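Sterol regulatory element-binding protein cleavage-activating protein (Schizosaccharomyces pombe, PDB 4YHC) acts as an escort protein required for Sre1 processing at low sterol and oxygen levels, and is represented here by its WD40 domain. Local coordinates at residues Asp12-Leu15 with His16-Lys19; Tyr301-Tyr304 with Gly305-Asn309; Val356-Asp360 with Gly361-Phe365. The protein carries 9 engineered substitutions. All blocks are in the same frame, centred on the assembly; numbering follows the deposited sequence.

Contact 1: Asp12-Leu15 with His16-Lys19; sequences DTTL and HEEK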
# COMPACT_ATOMS: atom_id res chain seq x y z
N ASP A 12 5.37 30.64 5.47
CA ASP A 12 4.92 30.01 6.72
C ASP A 12 5.04 31.02 7.88
O ASP A 12 5.99 31.77 7.94
CB ASP A 12 5.75 28.76 7.05
CG ASP A 12 5.62 27.69 5.99
OD1 ASP A 12 4.48 27.42 5.57
OD2 ASP A 12 6.65 27.15 5.52
N THR A 13 4.08 30.99 8.80
CA THR A 13 4.12 31.83 9.97
C THR A 13 4.24 31.08 11.28
O THR A 13 4.18 31.73 12.33
CB THR A 13 2.83 32.66 10.04
OG1 THR A 13 1.69 31.81 10.32
CG2 THR A 13 2.59 33.40 8.72
N THR A 14 4.30 29.74 11.24
CA THR A 14 4.47 28.89 12.46
C THR A 14 5.35 27.74 12.07
O THR A 14 5.40 27.39 10.89
CB THR A 14 3.16 28.37 13.11
OG1 THR A 14 2.56 27.23 12.41
CG2 THR A 14 2.13 29.50 13.21
N LEU A 15 6.07 27.21 13.05
CA LEU A 15 6.85 25.98 12.86
C LEU A 15 5.95 24.87 12.37
O LEU A 15 6.35 24.16 11.47
CB LEU A 15 7.57 25.52 14.12
CG LEU A 15 8.76 24.59 13.82
CD1 LEU A 15 9.92 25.41 13.25
CD2 LEU A 15 9.24 23.77 15.03
N HIS A 16 4.74 24.78 12.89
CA HIS A 16 3.78 23.76 12.41
C HIS A 16 3.51 23.84 10.92
O HIS A 16 3.51 22.79 10.25
CB HIS A 16 2.45 23.80 13.16
CG HIS A 16 2.61 23.70 14.64
ND1 HIS A 16 3.48 22.82 15.24
CD2 HIS A 16 2.01 24.38 15.64
CE1 HIS A 16 3.42 22.96 16.55
NE2 HIS A 16 2.52 23.89 16.82
N GLU A 17 3.34 25.05 10.40
CA GLU A 17 3.13 25.24 8.96
C GLU A 17 4.33 24.90 8.18
O GLU A 17 4.25 24.37 7.10
CB GLU A 17 2.78 26.68 8.63
CG GLU A 17 1.41 27.01 9.18
CD GLU A 17 1.05 28.46 8.95
OE1 GLU A 17 1.96 29.33 8.75
OE2 GLU A 17 -0.15 28.75 8.95
N GLU A 18 5.49 25.25 8.73
CA GLU A 18 6.70 24.98 8.06
C GLU A 18 6.93 23.48 7.77
O GLU A 18 7.47 23.11 6.74
CB GLU A 18 7.86 25.56 8.89
CG GLU A 18 9.15 25.51 8.09
CD GLU A 18 10.34 26.10 8.84
OE1 GLU A 18 11.42 25.55 8.62
OE2 GLU A 18 10.15 27.08 9.62
N LYS A 19 6.57 22.64 8.72
CA LYS A 19 6.70 21.18 8.59
C LYS A 19 5.74 20.54 7.58
O LYS A 19 5.95 19.41 7.16
CB LYS A 19 6.46 20.57 9.95
CG LYS A 19 7.59 20.96 10.87
CD LYS A 19 7.63 20.28 12.19
CE LYS A 19 6.30 20.27 12.88
NZ LYS A 19 6.34 19.21 13.91
O HOH W 1 6.76 24.73 4.59
O HOH W 2 8.35 29.72 9.36

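Contact 2: Tyr301-Tyr304 with Gly305-Asn309; sequences YYYY and GNESN. Engineered in segment 305-309: Ser308 (natural residue Cys).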
# COMPACT_ATOMS: atom_id res chain seq x y z
N TYR A 301 -12.54 8.09 6.14
CA TYR A 301 -11.44 7.67 7.03
C TYR A 301 -11.98 7.50 8.42
O TYR A 301 -12.58 8.42 8.98
CB TYR A 301 -10.31 8.69 7.02
CG TYR A 301 -9.68 8.82 5.66
CD1 TYR A 301 -10.22 9.67 4.70
CD2 TYR A 301 -8.50 8.11 5.37
CE1 TYR A 301 -9.63 9.80 3.45
CE2 TYR A 301 -7.92 8.22 4.13
CZ TYR A 301 -8.46 9.09 3.18
OH TYR A 301 -7.89 9.12 1.96
N TYR A 302 -11.91 6.27 8.93
CA TYR A 302 -12.29 5.98 10.28
C TYR A 302 -11.00 5.74 11.06
O TYR A 302 -10.14 4.93 10.61
CB TYR A 302 -13.14 4.73 10.32
CG TYR A 302 -14.59 4.89 10.00
CD1 TYR A 302 -15.00 5.52 8.85
CD2 TYR A 302 -15.56 4.36 10.85
CE1 TYR A 302 -16.35 5.63 8.52
CE2 TYR A 302 -16.92 4.49 10.55
CZ TYR A 302 -17.29 5.12 9.39
OH TYR A 302 -18.58 5.16 9.09
N TYR A 303 -10.86 6.48 12.13
CA TYR A 303 -9.72 6.43 13.03
C TYR A 303 -10.18 5.97 14.42
O TYR A 303 -11.13 6.57 15.03
CB TYR A 303 -9.08 7.82 13.12
CG TYR A 303 -7.99 7.92 14.16
CD1 TYR A 303 -6.67 7.49 13.87
CD2 TYR A 303 -8.24 8.45 15.41
CE1 TYR A 303 -5.65 7.59 14.83
CE2 TYR A 303 -7.25 8.57 16.37
CZ TYR A 303 -5.95 8.15 16.05
OH TYR A 303 -4.98 8.24 17.01
N TYR A 304 -9.53 4.92 14.92
CA TYR A 304 -9.84 4.38 16.24
C TYR A 304 -8.64 4.52 17.17
O TYR A 304 -7.53 4.11 16.83
CB TYR A 304 -10.20 2.90 16.15
CG TYR A 304 -11.30 2.56 15.16
CD1 TYR A 304 -11.01 2.27 13.84
CD2 TYR A 304 -12.63 2.51 15.57
CE1 TYR A 304 -12.01 1.96 12.94
CE2 TYR A 304 -13.63 2.20 14.67
CZ TYR A 304 -13.31 1.92 13.36
OH TYR A 304 -14.31 1.61 12.47
N GLY A 305 -8.86 5.10 18.34
CA GLY A 305 -7.82 5.16 19.35
C GLY A 305 -7.71 6.47 20.11
O GLY A 305 -8.13 7.52 19.64
N ASN A 306 -7.13 6.38 21.30
CA ASN A 306 -6.84 7.56 22.11
C ASN A 306 -5.44 8.08 21.78
O ASN A 306 -5.03 9.12 22.28
CB ASN A 306 -6.94 7.23 23.60
CG ASN A 306 -8.22 6.49 23.94
OD1 ASN A 306 -8.92 5.99 23.06
ND2 ASN A 306 -8.53 6.41 25.23
N GLU A 307 -4.73 7.33 20.94
CA GLU A 307 -3.41 7.72 20.45
C GLU A 307 -2.26 7.30 21.38
O GLU A 307 -2.49 6.85 22.50
CB GLU A 307 -3.34 9.23 20.17
CG GLU A 307 -1.99 9.73 19.69
CD GLU A 307 -1.43 8.92 18.54
OE1 GLU A 307 -0.32 9.24 18.07
OE2 GLU A 307 -2.10 7.96 18.10
N SER A 308 -1.04 7.46 20.87
CA SER A 308 0.18 7.05 21.57
C SER A 308 0.19 7.40 23.05
O SER A 308 -0.35 6.67 23.88
CB SER A 308 1.41 7.66 20.87
OG SER A 308 2.53 7.74 21.74
N ASN A 309 0.81 8.53 23.39
CA ASN A 309 0.87 8.96 24.78
C ASN A 309 -0.52 8.89 25.41
O ASN A 309 -1.26 9.88 25.42
CB ASN A 309 1.42 10.38 24.88
CG ASN A 309 1.43 10.90 26.30
OD1 ASN A 309 1.09 10.18 27.24
ND2 ASN A 309 1.81 12.16 26.46

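Contact 3: Val356-Asp360 with Gly361-Phe365; sequences VMSSD and GLYIF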
# COMPACT_ATOMS: atom_id res chain seq x y z
N VAL A 356 -5.27 10.58 0.45
CA VAL A 356 -4.62 9.37 0.78
C VAL A 356 -4.02 9.48 2.19
O VAL A 356 -3.53 10.53 2.60
CB VAL A 356 -3.55 9.01 -0.25
CG1 VAL A 356 -2.59 10.18 -0.53
CG2 VAL A 356 -2.76 7.75 0.11
N MET A 357 -4.11 8.42 2.96
CA MET A 357 -3.50 8.42 4.31
C MET A 357 -2.07 7.90 4.32
O MET A 357 -1.67 7.07 3.49
CB MET A 357 -4.35 7.69 5.31
CG MET A 357 -4.47 6.20 5.16
SD MET A 357 -5.65 5.55 6.39
CE MET A 357 -5.58 3.87 6.02
N SER A 358 -1.32 8.36 5.28
CA SER A 358 0.01 7.87 5.51
C SER A 358 0.03 6.40 5.88
O SER A 358 -1.01 5.82 6.25
CB SER A 358 0.68 8.71 6.59
OG SER A 358 0.01 8.55 7.81
N SER A 359 1.23 5.77 5.82
CA SER A 359 1.25 4.31 5.96
C SER A 359 0.84 3.81 7.35
O SER A 359 0.40 2.65 7.49
CB SER A 359 2.66 3.78 5.61
OG SER A 359 3.58 4.49 6.39
N ASP A 360 0.97 4.64 8.38
CA ASP A 360 0.44 4.26 9.70
C ASP A 360 -1.00 4.78 10.01
O ASP A 360 -1.48 4.57 11.08
CB ASP A 360 1.37 4.66 10.86
CG ASP A 360 1.55 6.11 10.97
OD1 ASP A 360 0.90 6.83 10.17
OD2 ASP A 360 2.29 6.56 11.86
N GLY A 361 -1.66 5.37 9.05
CA GLY A 361 -2.99 5.90 9.22
C GLY A 361 -3.12 7.17 10.06
O GLY A 361 -4.22 7.58 10.42
N LEU A 362 -2.02 7.76 10.47
CA LEU A 362 -2.09 8.90 11.35
C LEU A 362 -2.38 10.26 10.66
O LEU A 362 -2.89 11.17 11.31
CB LEU A 362 -0.79 9.07 12.18
CG LEU A 362 -0.63 8.07 13.32
CD1 LEU A 362 0.67 8.39 14.09
CD2 LEU A 362 -1.82 8.15 14.26
N TYR A 363 -2.00 10.40 9.40
CA TYR A 363 -2.25 11.61 8.65
C TYR A 363 -3.01 11.31 7.34
O TYR A 363 -2.76 10.25 6.64
CB TYR A 363 -0.95 12.25 8.29
CG TYR A 363 -0.12 12.72 9.43
CD1 TYR A 363 -0.32 13.96 10.01
CD2 TYR A 363 0.88 11.93 9.96
CE1 TYR A 363 0.37 14.40 11.10
CE2 TYR A 363 1.61 12.37 11.06
CZ TYR A 363 1.35 13.61 11.62
OH TYR A 363 2.07 14.09 12.65
N ILE A 364 -3.92 12.22 7.00
CA ILE A 364 -4.53 12.22 5.67
C ILE A 364 -4.00 13.44 4.91
O ILE A 364 -3.95 14.54 5.45
CB ILE A 364 -6.06 12.32 5.73
CG1 ILE A 364 -6.64 11.34 6.70
CG2 ILE A 364 -6.68 12.16 4.32
CD1 ILE A 364 -8.04 11.67 7.07
N PHE A 365 -3.66 13.26 3.64
CA PHE A 365 -3.24 14.36 2.80
C PHE A 365 -4.09 14.39 1.58
O PHE A 365 -4.54 13.35 1.09
CB PHE A 365 -1.78 14.21 2.38
CG PHE A 365 -0.80 14.14 3.56
CD1 PHE A 365 -0.31 15.32 4.15
CD2 PHE A 365 -0.36 12.95 4.05
CE1 PHE A 365 0.60 15.30 5.21
CE2 PHE A 365 0.56 12.91 5.13
CZ PHE A 365 1.03 14.08 5.72

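Contact 1: Asp12-Leu15 with His16-Lys19
The carboxylate of Glu17 is held by Thr13 just ahead of the short helix 15-19, N-capped by Thr14. Thr13 N points nearly end-on at the CD-OE1 bond and lies 2.7 Å from Glu17 OE1, with an almost straight angle of 170° at the hydrogen. Thr13 OG1 gives a second bond to Glu17 OE1 at 2.9 Å, coming instead from above the carboxylate plane. The flat group of Asp12 is turned 55° from that of Glu17, and Asp12 OD1 stays 4.5 Å from Glu17 OE1. This closeness of like charges is probably eased by Lys425, which forms a salt bridge with Asp12 OD1 and also bonds Glu17 O.

The cap itself is the bond from Glu17 N to Thr14 OG1, 3.1 Å long. With chi1 at 78°, OG1 of Thr14 sits between its own backbone N and carbonyl carbon, within reach of that amide; His16 CB rests beside it, the imidazole set obliquely. Main-chain bonds from Glu18 N to Thr14 O and from Lys19 N to Leu15 O continue the helix. Were Glu17 replaced by alanine, Thr13 N and OG1 would probably lose this shared acceptor, and the residues before the helix would be less firmly tied to it.

The turn lies on the surface, linking strand 6-8 to strand 20-24, which belong to different sheets. Beside it Asp12 OD2 comes within 3.3 Å of Glu18 CA, and a water lies 2.6 Å from Asp12 OD2 and 2.8 Å from Glu18 O, near enough to bond either.

Contact 2: Tyr301-Tyr304 with Gly305-Asn309
Extended as far as Tyr304, the backbone changes course at Gly305, whose phi of 139° takes strand 299-304 of this WD40 domain into the loop before strand 311-317. A side chain would not fit this backbone: a beta carbon on Gly305 would fall 2.3 Å from Tyr304 O, a plain clash.

The strand runs between 281-292 and 344-349, and its four tyrosines alternate across the sheet. Tyr303 is the one whose ring follows the chain into the loop. Its CG stands anti to the backbone N (chi1 173°), which lays the ring along the outgoing main chain, and Tyr303 CE2 comes 3.5 Å from Gly305 O, the carbonyl standing oblique to the ring. Tyr304 leans the other way, where its ring meets those of Phe258 and Phe289; only its CB borders the loop, 3.4 Å from Gly305 N.

Glu307 returns to the Tyr303 side. Its side chain bends at chi2 and crosses the tyrosine at about a right angle, so that the carboxylate arrives at the hydroxyl edge of the ring, near the ring plane, with the two flat groups turned 47° apart. Glu307 is poorly ordered, which makes its position less certain. Besides the carboxylate, the stem of the side chain also borders the hydroxyl: Glu307 CB is 3.7 Å from Tyr303 OH, and Glu307 OE2 lies 3.1 Å from that same oxygen.

Contact 3: Val356-Asp360 with Gly361-Phe365
Gly361, Asp360 and Val356 mark the two ends of a beta hairpin in the WD40 domain, the first two in the turn and Val356 out on the strands. Gly361 closes a type I turn that starts at Ser358: its N donates to Ser358 O at 2.9 Å, coming from well above the carbonyl plane. Its positive phi of 72° brings the chain back towards strand 363-374, and a beta carbon there would lie only 2.7 Å from Asp360 O. Met357 SD packs 3.9 Å from Gly361 CA, while Gly361 O is taken by Ser288 and Gln417.

Asp360 works inward from the same turn. With CG placed between its backbone N and carbonyl carbon (chi1 63°), OD1 accepts from Leu362 N at 3.1 Å, an Asx turn in which the donor stands above the carboxylate plane. Ser358 OG donates to Asp360 OD1 too, also at 3.1 Å but nearly along the CG-OD1 bond. The other oxygen lies against carbon, Asp360 OD2 being 3.3 Å from Leu362 CD1.

Beyond the turn, Val356 and Phe365 form an antiparallel hydrogen-bonded pair, each N donating to the other's O; Met357 and Ile364 make the next, non-hydrogen-bonded pair. Where the strands part, Ser358 N donates to Tyr363 O at 2.7 Å, but Tyr363 N turns to Ser358 OG, 3.2 Å away and at the edge of the Tyr363 ring, so a hydroxyl receives the return bond while Ser358 O serves the turn. Ser358 OG thus donates to Asp360 OD1 and accepts from Tyr363 N, linking the turn to the start of strand 363-374. Two donors on Asp360 OD1 would probably help the buried carboxylate to keep its negative charge.

Overall arrangement
Contacts 2 and 3 are buried and touch each other, their centres 12 Å apart: the Tyr301 ring packs on Ile364 and Met357, so the strand before the loop of contact 2 borders the hairpin of contact 3. Contact 1 lies on the surface, its centre about 29 Å from the centre of the chain, and touches neither; its nearest atoms are about 7 Å from contact 3. Contacts 1 and 3 both depend on threonine or serine hydroxyls and carboxylates receiving backbone amides, at a helix start in one and a hairpin turn in the other. Contact 2 has no clear hydrogen bond of its own and turns on a glycine whose backbone angles would not suit a side chain, beside the Tyr303 ring.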